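Local coordinates for protein SnoK (Streptomyces nogalater, PDB 5EPA) that acts as a non-heme iron, 2-oxoglutarate-dependent carbocyclase in nogalamycin biosynthesis, at residues G17-L25 / V39-E47; E49-V60 / K87-H97. All blocks are in the same frame, centred on the assembly; numbering follows the deposited sequence.

In the fold
SnoK illustrates how the periphery of a cupin-type β core is built from pieces of chain, some of them consecutive. Contact 1 ties the N-terminal segment 17-25 to the edge strand 38-41 and the turn after it; helix 47-64 follows directly and carries the first half of contact 2, packed against 87-97. The two centres lie 18 Å apart, yet the contacts touch: L45 CD2 of the turn is 3.6 Å from H97 NE2, the nitrogen that binds E49. Neither contact supplies a ligand to the iron. The side chain of I41 is about 10 Å from that of W151, a 2-oxoglutarate-binding residue, and the side chain of L94 about 13 Å from the bound 2-oxoglutarate.

Contact 1: residues G17-L25 / V39-E47; sequences GGPTTAENL and VHIPRVLSE
T20 and R43 carry the join between the N-terminal segment and the turn that leaves strand 38-41, an outermost strand of the larger antiparallel sheet in this cupin-type fold. T20 grips the turn twice. Its backbone N donates to R43 O, and its hydroxyl OG1 donates to P42 O over 2.7 Å, arriving in the carbonyl plane. The first torsion (chi1 -48°) sets OG1 beside the backbone N, facing that oxygen, and puts CG2 anti to the backbone N, against I41 CG2 at 3.6 Å, with the two side chains crossing at about a right angle. Further along, L25 CD1 touches I41 CD1 at 3.7 Å, so both branches of I41 are met, CG2 by T20 and CD1 by L25.

R43 answers from the opposite segment. Its chain bends at chi3 (-65°), bringing NE to G18 O at 2.8 Å with an almost straight N-H...O line; the oxygen lies in the guanidinium plane, while NE stands above the plane of the carbonyl. The CA of P19 adds a C-H...O contact to R43 O, the acceptor already used by T20 N.

A second shell fixes both backbones. The N of R43 bonds to D212, and I41 pairs with V213 in the neighbouring strand. On the N-terminal side, T21 OG1 accepts from N24 N in an ST motif, and the N24 amide spans the bend, ND2 giving to P19 O and OD1 taking from T21 N. One water donates to both T20 O and V44 O, at 2.6 Å from T20 O.

Contact 2: residues E49-V60 / K87-H97; sequences EVTAFRAACEEV and KHPELRSLVLH
Helix 47-64 packs along the segment 87-97, in which a 3-10 turn leads into the short helix 92-95, and F53 has more of its surface buried by the other segment than any other residue here. L94 CD1 sits over one face of the phenyl ring in a CH-pi contact, 3.9 Å from the centroid. The ring edge points at polar atoms: E90 O and S93 OG both lie near its plane, each 3.6 Å from F53 CE1. S93 OG itself donates to E90 O, so hydroxyl and carbonyl are tied together along that rim. L91 and F53 run alongside each other with their ends pointing opposite ways, L91 CD2 reaching F53 CD1, A56 CB and C57 SG, while its CD1 meets V60 CG2.

Both elements cover the larger sheet of the cupin-type core: C57 and L94 rest on strand 233-242, and V60 on strand 112-122.

Two histidine-carboxylate hydrogen bonds flank this apolar layer. Nearer the start of the helix, H97 NE2 donates to E49 OE2 at 2.7 Å, on the syn side but tilted out of the carboxylate plane, the oxygen itself near the plane of the imidazole. H97 ND1 accepts a weak bond from I100 N, so H97 acts as the N-cap of helix 98-108, and E49 OE1 accepts from S46 N; each group is held from two sides. Nearly two turns beyond F53, E59 OE1 accepts from H88 NE2 over a longer 3.2 Å, met from above the carboxylate plane. The chi1 of H88 (-164°) turns CG away from its own backbone N and puts the ring beside the helix, A56 CB centred over one face in a CH-pi contact, E59 OE1 at the edge and V60 CG2 against H88 CB. H88 ND1 accepts from E90 N, which fixes the flip of the imidazole.

Contact 1: residues G17-L25 / V39-E47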
ATOM      1  N   GLY A  17     -11.009   9.339 -21.325  1.00 60.13           N
ATOM      2  CA  GLY A  17      -9.823  10.241 -21.401  1.00 61.08           C
ATOM      3  C   GLY A  17      -9.553  11.164 -20.183  1.00 60.70           C
ATOM      4  O   GLY A  17      -8.404  11.602 -20.009  1.00 65.37           O
ATOM      5  N   GLY A  18     -10.568  11.462 -19.346  1.00 54.68           N
ATOM      6  CA  GLY A  18     -10.453  12.453 -18.259  1.00 50.19           C
ATOM      7  C   GLY A  18     -10.047  12.030 -16.835  1.00 45.65           C
ATOM      8  O   GLY A  18     -10.136  10.861 -16.463  1.00 44.48           O
ATOM      9  N   PRO A  19      -9.581  12.979 -16.015  1.00 42.83           N
ATOM     10  CA  PRO A  19      -9.126  12.631 -14.662  1.00 39.97           C
ATOM     11  C   PRO A  19     -10.235  12.102 -13.752  1.00 37.80           C
ATOM     12  O   PRO A  19     -11.370  12.528 -13.850  1.00 38.54           O
ATOM     13  CB  PRO A  19      -8.607  13.960 -14.088  1.00 41.72           C
ATOM     14  CG  PRO A  19      -8.611  14.936 -15.213  1.00 43.49           C
ATOM     15  CD  PRO A  19      -9.556  14.428 -16.252  1.00 44.43           C
ATOM     16  N   THR A  20      -9.902  11.171 -12.878  1.00 35.35           N
ATOM     17  CA  THR A  20     -10.818  10.789 -11.812  1.00 35.08           C
ATOM     18  C   THR A  20     -10.490  11.593 -10.541  1.00 34.19           C
ATOM     19  O   THR A  20      -9.338  11.663 -10.119  1.00 33.85           O
ATOM     20  CB  THR A  20     -10.759   9.298 -11.474  1.00 34.07           C
ATOM     21  OG1 THR A  20     -10.828   8.524 -12.677  1.00 35.57           O
ATOM     22  CG2 THR A  20     -11.920   8.935 -10.580  1.00 34.20           C
ATOM     23  N   THR A  21     -11.514  12.183  -9.949  1.00 34.25           N
ATOM     24  CA  THR A  21     -11.367  13.028  -8.778  1.00 34.93           C
ATOM     25  C   THR A  21     -12.235  12.451  -7.660  1.00 35.52           C
ATOM     26  O   THR A  21     -13.097  11.608  -7.916  1.00 35.52           O
ATOM     27  CB  THR A  21     -11.878  14.453  -9.042  1.00 35.67           C
ATOM     28  OG1 THR A  21     -13.275  14.394  -9.373  1.00 36.36           O
ATOM     29  CG2 THR A  21     -11.115  15.133 -10.172  1.00 36.34           C
ATOM     30  N   ALA A  22     -12.070  12.970  -6.450  1.00 35.44           N
ATOM     31  CA  ALA A  22     -12.937  12.566  -5.349  1.00 36.92           C
ATOM     32  C   ALA A  22     -14.397  12.889  -5.618  1.00 39.85           C
ATOM     33  O   ALA A  22     -15.294  12.184  -5.188  1.00 40.03           O
ATOM     34  CB  ALA A  22     -12.506  13.239  -4.060  1.00 37.09           C
ATOM     35  N   GLU A  23     -14.633  13.985  -6.319  1.00 43.30           N
ATOM     36  CA  GLU A  23     -15.982  14.469  -6.574  1.00 47.69           C
ATOM     37  C   GLU A  23     -16.692  13.607  -7.624  1.00 45.72           C
ATOM     38  O   GLU A  23     -17.884  13.392  -7.526  1.00 45.32           O
ATOM     39  CB  GLU A  23     -15.945  15.949  -7.046  1.00 52.70           C
ATOM     40  CG  GLU A  23     -17.306  16.628  -7.177  1.00 59.24           C
ATOM     41  CD  GLU A  23     -17.954  16.497  -8.584  1.00 66.78           C
ATOM     42  OE1 GLU A  23     -17.284  16.233  -9.618  1.00 66.63           O
ATOM     43  OE2 GLU A  23     -19.196  16.647  -8.669  1.00 76.67           O
ATOM     44  N   ASN A  24     -15.978  13.188  -8.672  1.00 44.01           N
ATOM     45  CA  ASN A  24     -16.631  12.499  -9.815  1.00 43.01           C
ATOM     46  C   ASN A  24     -16.517  10.973  -9.726  1.00 41.12           C
ATOM     47  O   ASN A  24     -16.970  10.256 -10.593  1.00 40.11           O
ATOM     48  CB  ASN A  24     -16.118  13.041 -11.181  1.00 43.02           C
ATOM     49  CG  ASN A  24     -14.698  12.589 -11.520  1.00 41.94           C
ATOM     50  OD1 ASN A  24     -14.186  11.605 -10.999  1.00 40.89           O
ATOM     51  ND2 ASN A  24     -14.058  13.312 -12.403  1.00 42.76           N
ATOM     52  N   LEU A  25     -15.847  10.497  -8.688  1.00 39.93           N
ATOM     53  CA  LEU A  25     -15.741   9.062  -8.440  1.00 39.02           C
ATOM     54  C   LEU A  25     -17.129   8.412  -8.458  1.00 39.04           C
ATOM     55  O   LEU A  25     -18.047   8.882  -7.782  1.00 38.90           O
ATOM     56  CB  LEU A  25     -15.071   8.846  -7.089  1.00 38.79           C
ATOM     57  CG  LEU A  25     -14.923   7.394  -6.607  1.00 38.50           C
ATOM     58  CD1 LEU A  25     -13.768   6.686  -7.289  1.00 37.50           C
ATOM     59  CD2 LEU A  25     -14.715   7.379  -5.097  1.00 38.34           C
ATOM     60  N   VAL A  39      -9.709  -1.668  -5.837  1.00 24.19           N
ATOM     61  CA  VAL A  39     -10.236  -0.999  -7.017  1.00 24.25           C
ATOM     62  C   VAL A  39      -9.178  -0.173  -7.711  1.00 23.99           C
ATOM     63  O   VAL A  39      -8.388   0.532  -7.082  1.00 22.96           O
ATOM     64  CB  VAL A  39     -11.470  -0.125  -6.703  1.00 25.26           C
ATOM     65  CG1 VAL A  39     -11.120   1.110  -5.867  1.00 24.89           C
ATOM     66  CG2 VAL A  39     -12.173   0.301  -7.978  1.00 26.17           C
ATOM     67  N   HIS A  40      -9.205  -0.258  -9.024  1.00 24.78           N
ATOM     68  CA  HIS A  40      -8.305   0.485  -9.899  1.00 25.10           C
ATOM     69  C   HIS A  40      -8.952   1.800 -10.296  1.00 25.72           C
ATOM     70  O   HIS A  40      -9.984   1.810 -10.938  1.00 26.12           O
ATOM     71  CB  HIS A  40      -8.005  -0.350 -11.156  1.00 25.95           C
ATOM     72  CG  HIS A  40      -7.191   0.370 -12.205  1.00 26.37           C
ATOM     73  ND1 HIS A  40      -7.236   0.036 -13.535  1.00 27.18           N
ATOM     74  CD2 HIS A  40      -6.347   1.418 -12.112  1.00 26.39           C
ATOM     75  CE1 HIS A  40      -6.442   0.834 -14.216  1.00 27.74           C
ATOM     76  NE2 HIS A  40      -5.884   1.679 -13.374  1.00 27.17           N
ATOM     77  N   ILE A  41      -8.349   2.910  -9.888  1.00 25.85           N
ATOM     78  CA  ILE A  41      -8.839   4.229 -10.271  1.00 26.64           C
ATOM     79  C   ILE A  41      -7.851   4.888 -11.243  1.00 26.84           C
ATOM     80  O   ILE A  41      -6.742   5.218 -10.878  1.00 25.70           O
ATOM     81  CB  ILE A  41      -9.010   5.125  -9.059  1.00 26.62           C
ATOM     82  CG1 ILE A  41      -9.886   4.436  -8.011  1.00 27.04           C
ATOM     83  CG2 ILE A  41      -9.611   6.454  -9.477  1.00 27.25           C
ATOM     84  CD1 ILE A  41     -11.309   4.127  -8.454  1.00 27.87           C
ATOM     85  N   PRO A  42      -8.256   5.071 -12.493  1.00 28.41           N
ATOM     86  CA  PRO A  42      -7.285   5.659 -13.402  1.00 29.08           C
ATOM     87  C   PRO A  42      -7.211   7.191 -13.384  1.00 29.83           C
ATOM     88  O   PRO A  42      -8.189   7.880 -13.051  1.00 30.25           O
ATOM     89  CB  PRO A  42      -7.752   5.177 -14.777  1.00 29.77           C
ATOM     90  CG  PRO A  42      -9.191   4.809 -14.605  1.00 30.49           C
ATOM     91  CD  PRO A  42      -9.540   4.772 -13.153  1.00 29.63           C
ATOM     92  N   ARG A  43      -6.055   7.686 -13.817  1.00 29.91           N
ATOM     93  CA  ARG A  43      -5.847   9.101 -14.086  1.00 31.40           C
ATOM     94  C   ARG A  43      -6.163  10.015 -12.872  1.00 30.46           C
ATOM     95  O   ARG A  43      -6.932  10.933 -12.973  1.00 31.18           O
ATOM     96  CB  ARG A  43      -6.645   9.517 -15.309  1.00 33.70           C
ATOM     97  CG  ARG A  43      -6.306   8.703 -16.556  1.00 36.14           C
ATOM     98  CD  ARG A  43      -7.151   9.128 -17.765  1.00 38.51           C
ATOM     99  NE  ARG A  43      -8.560   8.832 -17.518  1.00 39.39           N
ATOM    100  CZ  ARG A  43      -9.143   7.668 -17.720  1.00 39.87           C
ATOM    101  NH1 ARG A  43      -8.444   6.632 -18.184  1.00 41.04           N
ATOM    102  NH2 ARG A  43     -10.430   7.529 -17.434  1.00 40.10           N
ATOM    103  N   VAL A  44      -5.562   9.725 -11.735  1.00 29.04           N
ATOM    104  CA  VAL A  44      -5.770  10.532 -10.572  1.00 29.08           C
ATOM    105  C   VAL A  44      -4.756  11.684 -10.581  1.00 30.22           C
ATOM    106  O   VAL A  44      -5.115  12.821 -10.303  1.00 30.48           O
ATOM    107  CB  VAL A  44      -5.626   9.712  -9.283  1.00 27.97           C
ATOM    108  CG1 VAL A  44      -5.857  10.583  -8.073  1.00 27.90           C
ATOM    109  CG2 VAL A  44      -6.604   8.535  -9.282  1.00 28.10           C
ATOM    110  N   LEU A  45      -3.499  11.349 -10.897  1.00 30.31           N
ATOM    111  CA  LEU A  45      -2.417  12.309 -11.088  1.00 30.99           C
ATOM    112  C   LEU A  45      -2.155  12.595 -12.538  1.00 32.08           C
ATOM    113  O   LEU A  45      -2.125  11.690 -13.364  1.00 33.66           O
ATOM    114  CB  LEU A  45      -1.129  11.760 -10.503  1.00 30.21           C
ATOM    115  CG  LEU A  45      -1.153  11.403  -9.026  1.00 29.98           C
ATOM    116  CD1 LEU A  45       0.219  10.927  -8.613  1.00 29.72           C
ATOM    117  CD2 LEU A  45      -1.538  12.624  -8.166  1.00 30.96           C
ATOM    118  N   SER A  46      -1.914  13.860 -12.844  1.00 33.23           N
ATOM    119  CA  SER A  46      -1.527  14.288 -14.176  1.00 34.51           C
ATOM    120  C   SER A  46      -0.072  13.886 -14.467  1.00 34.93           C
ATOM    121  O   SER A  46       0.689  13.547 -13.565  1.00 33.31           O
ATOM    122  CB  SER A  46      -1.625  15.816 -14.272  1.00 35.42           C
ATOM    123  OG  SER A  46      -0.682  16.421 -13.394  1.00 35.35           O
ATOM    124  N   GLU A  47       0.312  13.961 -15.736  1.00 37.99           N
ATOM    125  CA  GLU A  47       1.705  13.686 -16.167  1.00 39.44           C
ATOM    126  C   GLU A  47       2.684  14.595 -15.421  1.00 37.24           C
ATOM    127  O   GLU A  47       3.736  14.165 -14.981  1.00 35.94           O
ATOM    128  CB  GLU A  47       1.819  13.810 -17.698  1.00 44.93           C
ATOM    129  CG  GLU A  47       1.064  12.665 -18.350  1.00 51.05           C
ATOM    130  CD  GLU A  47       0.937  12.782 -19.866  1.00 58.88           C
ATOM    131  OE1 GLU A  47       0.703  13.911 -20.384  1.00 62.58           O
ATOM    132  OE2 GLU A  47       1.072  11.722 -20.543  1.00 65.97           O
TER
HETATM  133  O   HOH W   1      -7.671  13.609 -10.124  1.00 28.15           O

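Contact 2: residues E49-V60 / K87-H97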
ATOM      1  N   GLU A  49       2.267  16.083 -12.421  1.00 32.74           N
ATOM      2  CA  GLU A  49       2.375  15.630 -11.019  1.00 31.64           C
ATOM      3  C   GLU A  49       3.202  14.362 -10.852  1.00 30.22           C
ATOM      4  O   GLU A  49       4.004  14.272  -9.952  1.00 29.19           O
ATOM      5  CB  GLU A  49       1.003  15.386 -10.404  1.00 32.42           C
ATOM      6  CG  GLU A  49       0.180  16.666 -10.140  1.00 33.79           C
ATOM      7  CD  GLU A  49      -1.259  16.355  -9.739  1.00 34.81           C
ATOM      8  OE1 GLU A  49      -1.989  15.640 -10.509  1.00 35.70           O
ATOM      9  OE2 GLU A  49      -1.664  16.793  -8.659  1.00 35.25           O
ATOM     10  N   VAL A  50       3.013  13.375 -11.747  1.00 29.89           N
ATOM     11  CA  VAL A  50       3.828  12.170 -11.743  1.00 28.33           C
ATOM     12  C   VAL A  50       5.328  12.517 -11.830  1.00 28.60           C
ATOM     13  O   VAL A  50       6.139  12.008 -11.105  1.00 27.86           O
ATOM     14  CB  VAL A  50       3.452  11.248 -12.931  1.00 28.64           C
ATOM     15  CG1 VAL A  50       4.468  10.123 -13.112  1.00 28.17           C
ATOM     16  CG2 VAL A  50       2.068  10.663 -12.753  1.00 28.29           C
ATOM     17  N   THR A  51       5.685  13.356 -12.770  1.00 30.00           N
ATOM     18  CA  THR A  51       7.071  13.759 -12.951  1.00 31.64           C
ATOM     19  C   THR A  51       7.634  14.394 -11.672  1.00 31.42           C
ATOM     20  O   THR A  51       8.738  14.077 -11.276  1.00 31.72           O
ATOM     21  CB  THR A  51       7.206  14.785 -14.089  1.00 33.30           C
ATOM     22  OG1 THR A  51       6.842  14.153 -15.312  1.00 34.69           O
ATOM     23  CG2 THR A  51       8.647  15.329 -14.230  1.00 34.36           C
ATOM     24  N   ALA A  52       6.880  15.296 -11.071  1.00 31.18           N
ATOM     25  CA  ALA A  52       7.346  16.016  -9.866  1.00 31.29           C
ATOM     26  C   ALA A  52       7.452  15.074  -8.662  1.00 30.35           C
ATOM     27  O   ALA A  52       8.430  15.098  -7.941  1.00 30.01           O
ATOM     28  CB  ALA A  52       6.426  17.177  -9.530  1.00 31.48           C
ATOM     29  N   PHE A  53       6.470  14.195  -8.491  1.00 29.81           N
ATOM     30  CA  PHE A  53       6.498  13.274  -7.360  1.00 28.74           C
ATOM     31  C   PHE A  53       7.570  12.220  -7.554  1.00 28.67           C
ATOM     32  O   PHE A  53       8.262  11.853  -6.599  1.00 28.00           O
ATOM     33  CB  PHE A  53       5.131  12.637  -7.100  1.00 27.83           C
ATOM     34  CG  PHE A  53       4.150  13.573  -6.496  1.00 28.42           C
ATOM     35  CD1 PHE A  53       4.487  14.323  -5.395  1.00 29.25           C
ATOM     36  CD2 PHE A  53       2.902  13.730  -7.030  1.00 29.21           C
ATOM     37  CE1 PHE A  53       3.596  15.255  -4.854  1.00 30.01           C
ATOM     38  CE2 PHE A  53       1.994  14.646  -6.483  1.00 30.24           C
ATOM     39  CZ  PHE A  53       2.350  15.410  -5.397  1.00 30.11           C
ATOM     40  N   ARG A  54       7.732  11.728  -8.777  1.00 29.51           N
ATOM     41  CA  ARG A  54       8.802  10.762  -9.026  1.00 30.28           C
ATOM     42  C   ARG A  54      10.187  11.375  -8.725  1.00 30.08           C
ATOM     43  O   ARG A  54      11.042  10.726  -8.146  1.00 29.19           O
ATOM     44  CB  ARG A  54       8.780  10.264 -10.452  1.00 32.80           C
ATOM     45  CG  ARG A  54       9.868   9.262 -10.722  1.00 35.36           C
ATOM     46  CD  ARG A  54       9.745   8.674 -12.116  1.00 39.21           C
ATOM     47  NE  ARG A  54      10.837   7.714 -12.341  1.00 42.55           N
ATOM     48  CZ  ARG A  54      11.018   7.043 -13.477  1.00 45.31           C
ATOM     49  NH1 ARG A  54      10.164   7.203 -14.502  1.00 47.42           N
ATOM     50  NH2 ARG A  54      12.027   6.194 -13.591  1.00 45.12           N
ATOM     51  N   ALA A  55      10.395  12.614  -9.139  1.00 29.93           N
ATOM     52  CA  ALA A  55      11.665  13.288  -8.902  1.00 30.54           C
ATOM     53  C   ALA A  55      11.961  13.448  -7.409  1.00 29.51           C
ATOM     54  O   ALA A  55      13.087  13.272  -6.967  1.00 29.46           O
ATOM     55  CB  ALA A  55      11.710  14.665  -9.597  1.00 31.59           C
ATOM     56  N   ALA A  56      10.941  13.811  -6.656  1.00 28.75           N
ATOM     57  CA  ALA A  56      11.059  13.945  -5.186  1.00 27.94           C
ATOM     58  C   ALA A  56      11.389  12.620  -4.530  1.00 27.08           C
ATOM     59  O   ALA A  56      12.255  12.547  -3.681  1.00 27.07           O
ATOM     60  CB  ALA A  56       9.781  14.492  -4.612  1.00 27.54           C
ATOM     61  N   CYS A  57      10.743  11.558  -4.981  1.00 27.27           N
ATOM     62  CA  CYS A  57      11.089  10.225  -4.510  1.00 27.75           C
ATOM     63  C   CYS A  57      12.516   9.841  -4.857  1.00 28.51           C
ATOM     64  O   CYS A  57      13.187   9.198  -4.061  1.00 27.81           O
ATOM     65  CB  CYS A  57      10.107   9.173  -5.054  1.00 28.91           C
ATOM     66  SG  CYS A  57       8.447   9.354  -4.353  1.00 32.05           S
ATOM     67  N   GLU A  58      12.988  10.215  -6.050  1.00 30.15           N
ATOM     68  CA  GLU A  58      14.381   9.966  -6.434  1.00 31.81           C
ATOM     69  C   GLU A  58      15.330  10.720  -5.482  1.00 32.78           C
ATOM     70  O   GLU A  58      16.363  10.181  -5.090  1.00 33.75           O
ATOM     71  CB  GLU A  58      14.640  10.316  -7.914  1.00 34.10           C
ATOM     72  CG  GLU A  58      14.140   9.241  -8.907  1.00 36.22           C
ATOM     73  CD  GLU A  58      13.911   9.763 -10.335  1.00 41.40           C
ATOM     74  OE1 GLU A  58      14.242  10.950 -10.659  1.00 43.82           O
ATOM     75  OE2 GLU A  58      13.409   8.948 -11.159  1.00 46.17           O
ATOM     76  N   GLU A  59      14.976  11.942  -5.107  1.00 32.39           N
ATOM     77  CA  GLU A  59      15.776  12.687  -4.159  1.00 33.27           C
ATOM     78  C   GLU A  59      15.829  11.980  -2.797  1.00 31.12           C
ATOM     79  O   GLU A  59      16.902  11.866  -2.196  1.00 31.20           O
ATOM     80  CB  GLU A  59      15.266  14.119  -3.985  1.00 35.63           C
ATOM     81  CG  GLU A  59      15.526  15.012  -5.202  1.00 38.29           C
ATOM     82  CD  GLU A  59      14.794  16.335  -5.126  1.00 40.12           C
ATOM     83  OE1 GLU A  59      14.944  17.042  -4.111  1.00 42.50           O
ATOM     84  OE2 GLU A  59      14.025  16.652  -6.060  1.00 42.38           O
ATOM     85  N   VAL A  60      14.697  11.462  -2.339  1.00 28.03           N
ATOM     86  CA  VAL A  60      14.681  10.726  -1.084  1.00 26.68           C
ATOM     87  C   VAL A  60      15.574   9.448  -1.149  1.00 26.64           C
ATOM     88  O   VAL A  60      16.367   9.180  -0.255  1.00 25.93           O
ATOM     89  CB  VAL A  60      13.268  10.339  -0.713  1.00 25.47           C
ATOM     90  CG1 VAL A  60      13.264   9.402   0.464  1.00 24.91           C
ATOM     91  CG2 VAL A  60      12.443  11.564  -0.426  1.00 25.44           C
ATOM     92  N   LYS A  87       9.958  12.501   4.632  1.00 27.99           N
ATOM     93  CA  LYS A  87      11.390  12.714   4.346  1.00 29.42           C
ATOM     94  C   LYS A  87      11.657  13.643   3.171  1.00 30.26           C
ATOM     95  O   LYS A  87      12.800  13.853   2.780  1.00 30.04           O
ATOM     96  CB  LYS A  87      12.083  11.366   4.171  1.00 30.21           C
ATOM     97  CG  LYS A  87      12.232  10.677   5.515  1.00 31.36           C
ATOM     98  CD  LYS A  87      12.450   9.193   5.437  1.00 32.27           C
ATOM     99  CE  LYS A  87      12.374   8.599   6.843  1.00 33.24           C
ATOM    100  NZ  LYS A  87      12.621   7.129   6.778  1.00 34.85           N
ATOM    101  N   HIS A  88      10.593  14.226   2.632  1.00 30.75           N
ATOM    102  CA  HIS A  88      10.723  15.271   1.637  1.00 32.35           C
ATOM    103  C   HIS A  88       9.535  16.216   1.829  1.00 33.18           C
ATOM    104  O   HIS A  88       8.402  15.773   1.944  1.00 32.36           O
ATOM    105  CB  HIS A  88      10.713  14.659   0.249  1.00 33.10           C
ATOM    106  CG  HIS A  88      11.216  15.584  -0.816  1.00 34.80           C
ATOM    107  ND1 HIS A  88      10.509  16.689  -1.228  1.00 35.41           N
ATOM    108  CD2 HIS A  88      12.356  15.574  -1.549  1.00 35.14           C
ATOM    109  CE1 HIS A  88      11.189  17.323  -2.168  1.00 35.62           C
ATOM    110  NE2 HIS A  88      12.312  16.665  -2.384  1.00 35.53           N
ATOM    111  N   PRO A  89       9.783  17.518   1.899  1.00 33.84           N
ATOM    112  CA  PRO A  89       8.695  18.509   2.015  1.00 34.67           C
ATOM    113  C   PRO A  89       7.536  18.320   1.002  1.00 34.48           C
ATOM    114  O   PRO A  89       6.390  18.447   1.383  1.00 34.46           O
ATOM    115  CB  PRO A  89       9.391  19.836   1.745  1.00 36.32           C
ATOM    116  CG  PRO A  89      10.838  19.582   2.039  1.00 36.68           C
ATOM    117  CD  PRO A  89      11.107  18.131   1.776  1.00 35.02           C
ATOM    118  N   GLU A  90       7.846  18.104  -0.271  1.00 33.85           N
ATOM    119  CA  GLU A  90       6.838  17.980  -1.330  1.00 34.45           C
ATOM    120  C   GLU A  90       5.952  16.737  -1.241  1.00 31.42           C
ATOM    121  O   GLU A  90       4.881  16.719  -1.836  1.00 30.67           O
ATOM    122  CB  GLU A  90       7.476  18.018  -2.730  1.00 36.99           C
ATOM    123  CG  GLU A  90       7.922  19.427  -3.149  1.00 42.54           C
ATOM    124  CD  GLU A  90       8.866  19.453  -4.373  1.00 46.68           C
ATOM    125  OE1 GLU A  90       8.851  18.419  -5.144  1.00 54.22           O
ATOM    126  OE2 GLU A  90       9.602  20.461  -4.560  1.00 43.03           O
ATOM    127  N   LEU A  91       6.354  15.726  -0.471  1.00 29.67           N
ATOM    128  CA  LEU A  91       5.572  14.474  -0.438  1.00 28.31           C
ATOM    129  C   LEU A  91       4.349  14.545   0.461  1.00 28.34           C
ATOM    130  O   LEU A  91       3.491  13.666   0.419  1.00 26.16           O
ATOM    131  CB  LEU A  91       6.443  13.282  -0.073  1.00 26.81           C
ATOM    132  CG  LEU A  91       7.453  12.956  -1.157  1.00 26.30           C
ATOM    133  CD1 LEU A  91       8.322  11.801  -0.728  1.00 25.22           C
ATOM    134  CD2 LEU A  91       6.793  12.657  -2.495  1.00 26.00           C
ATOM    135  N   ARG A  92       4.274  15.571   1.298  1.00 29.17           N
ATOM    136  CA  ARG A  92       3.073  15.788   2.083  1.00 29.91           C
ATOM    137  C   ARG A  92       1.897  15.958   1.143  1.00 29.49           C
ATOM    138  O   ARG A  92       0.793  15.547   1.464  1.00 28.40           O
ATOM    139  CB  ARG A  92       3.230  17.050   2.988  1.00 31.35           C
ATOM    140  CG  ARG A  92       1.996  17.431   3.813  1.00 32.66           C
ATOM    141  CD  ARG A  92       2.272  18.723   4.627  1.00 35.10           C
ATOM    142  NE  ARG A  92       3.262  18.422   5.643  1.00 35.54           N
ATOM    143  CZ  ARG A  92       2.974  17.931   6.842  1.00 36.24           C
ATOM    144  NH1 ARG A  92       1.702  17.778   7.232  1.00 36.09           N
ATOM    145  NH2 ARG A  92       3.966  17.633   7.684  1.00 36.56           N
ATOM    146  N   SER A  93       2.142  16.630   0.029  1.00 30.07           N
ATOM    147  CA  SER A  93       1.080  16.949  -0.918  1.00 31.14           C
ATOM    148  C   SER A  93       0.731  15.728  -1.779  1.00 30.25           C
ATOM    149  O   SER A  93      -0.194  15.778  -2.523  1.00 30.69           O
ATOM    150  CB  SER A  93       1.470  18.160  -1.789  1.00 32.80           C
ATOM    151  OG  SER A  93       2.577  17.817  -2.614  1.00 33.16           O
ATOM    152  N   LEU A  94       1.486  14.649  -1.634  1.00 29.19           N
ATOM    153  CA  LEU A  94       1.143  13.381  -2.215  1.00 29.05           C
ATOM    154  C   LEU A  94       0.212  12.602  -1.303  1.00 28.48           C
ATOM    155  O   LEU A  94      -0.843  12.183  -1.737  1.00 29.15           O
ATOM    156  CB  LEU A  94       2.391  12.531  -2.502  1.00 29.13           C
ATOM    157  CG  LEU A  94       2.173  11.202  -3.186  1.00 29.42           C
ATOM    158  CD1 LEU A  94       1.498  11.365  -4.540  1.00 30.57           C
ATOM    159  CD2 LEU A  94       3.486  10.473  -3.378  1.00 29.64           C
ATOM    160  N   VAL A  95       0.597  12.401  -0.050  1.00 27.36           N
ATOM    161  CA  VAL A  95      -0.226  11.642   0.887  1.00 26.52           C
ATOM    162  C   VAL A  95      -1.532  12.362   1.293  1.00 26.76           C
ATOM    163  O   VAL A  95      -2.536  11.703   1.542  1.00 26.46           O
ATOM    164  CB  VAL A  95       0.538  11.204   2.157  1.00 26.45           C
ATOM    165  CG1 VAL A  95       1.742  10.358   1.780  1.00 26.07           C
ATOM    166  CG2 VAL A  95       0.979  12.393   3.017  1.00 27.44           C
ATOM    167  N   LEU A  96      -1.501  13.695   1.320  1.00 27.34           N
ATOM    168  CA  LEU A  96      -2.690  14.506   1.501  1.00 28.05           C
ATOM    169  C   LEU A  96      -3.120  15.163   0.204  1.00 28.96           C
ATOM    170  O   LEU A  96      -3.840  16.143   0.231  1.00 30.29           O
ATOM    171  CB  LEU A  96      -2.468  15.582   2.575  1.00 28.98           C
ATOM    172  CG  LEU A  96      -2.100  15.080   3.969  1.00 28.63           C
ATOM    173  CD1 LEU A  96      -1.929  16.235   4.942  1.00 30.09           C
ATOM    174  CD2 LEU A  96      -3.142  14.108   4.506  1.00 28.51           C
ATOM    175  N   HIS A  97      -2.764  14.581  -0.939  1.00 28.58           N
ATOM    176  CA  HIS A  97      -3.283  15.019  -2.217  1.00 29.29           C
ATOM    177  C   HIS A  97      -4.803  15.029  -2.109  1.00 30.08           C
ATOM    178  O   HIS A  97      -5.386  14.076  -1.576  1.00 29.32           O
ATOM    179  CB  HIS A  97      -2.833  14.067  -3.331  1.00 29.39           C
ATOM    180  CG  HIS A  97      -3.108  14.566  -4.711  1.00 30.66           C
ATOM    181  ND1 HIS A  97      -4.281  14.304  -5.373  1.00 31.17           N
ATOM    182  CD2 HIS A  97      -2.349  15.300  -5.566  1.00 31.45           C
ATOM    183  CE1 HIS A  97      -4.251  14.883  -6.563  1.00 32.52           C
ATOM    184  NE2 HIS A  97      -3.084  15.484  -6.710  1.00 32.07           N
TER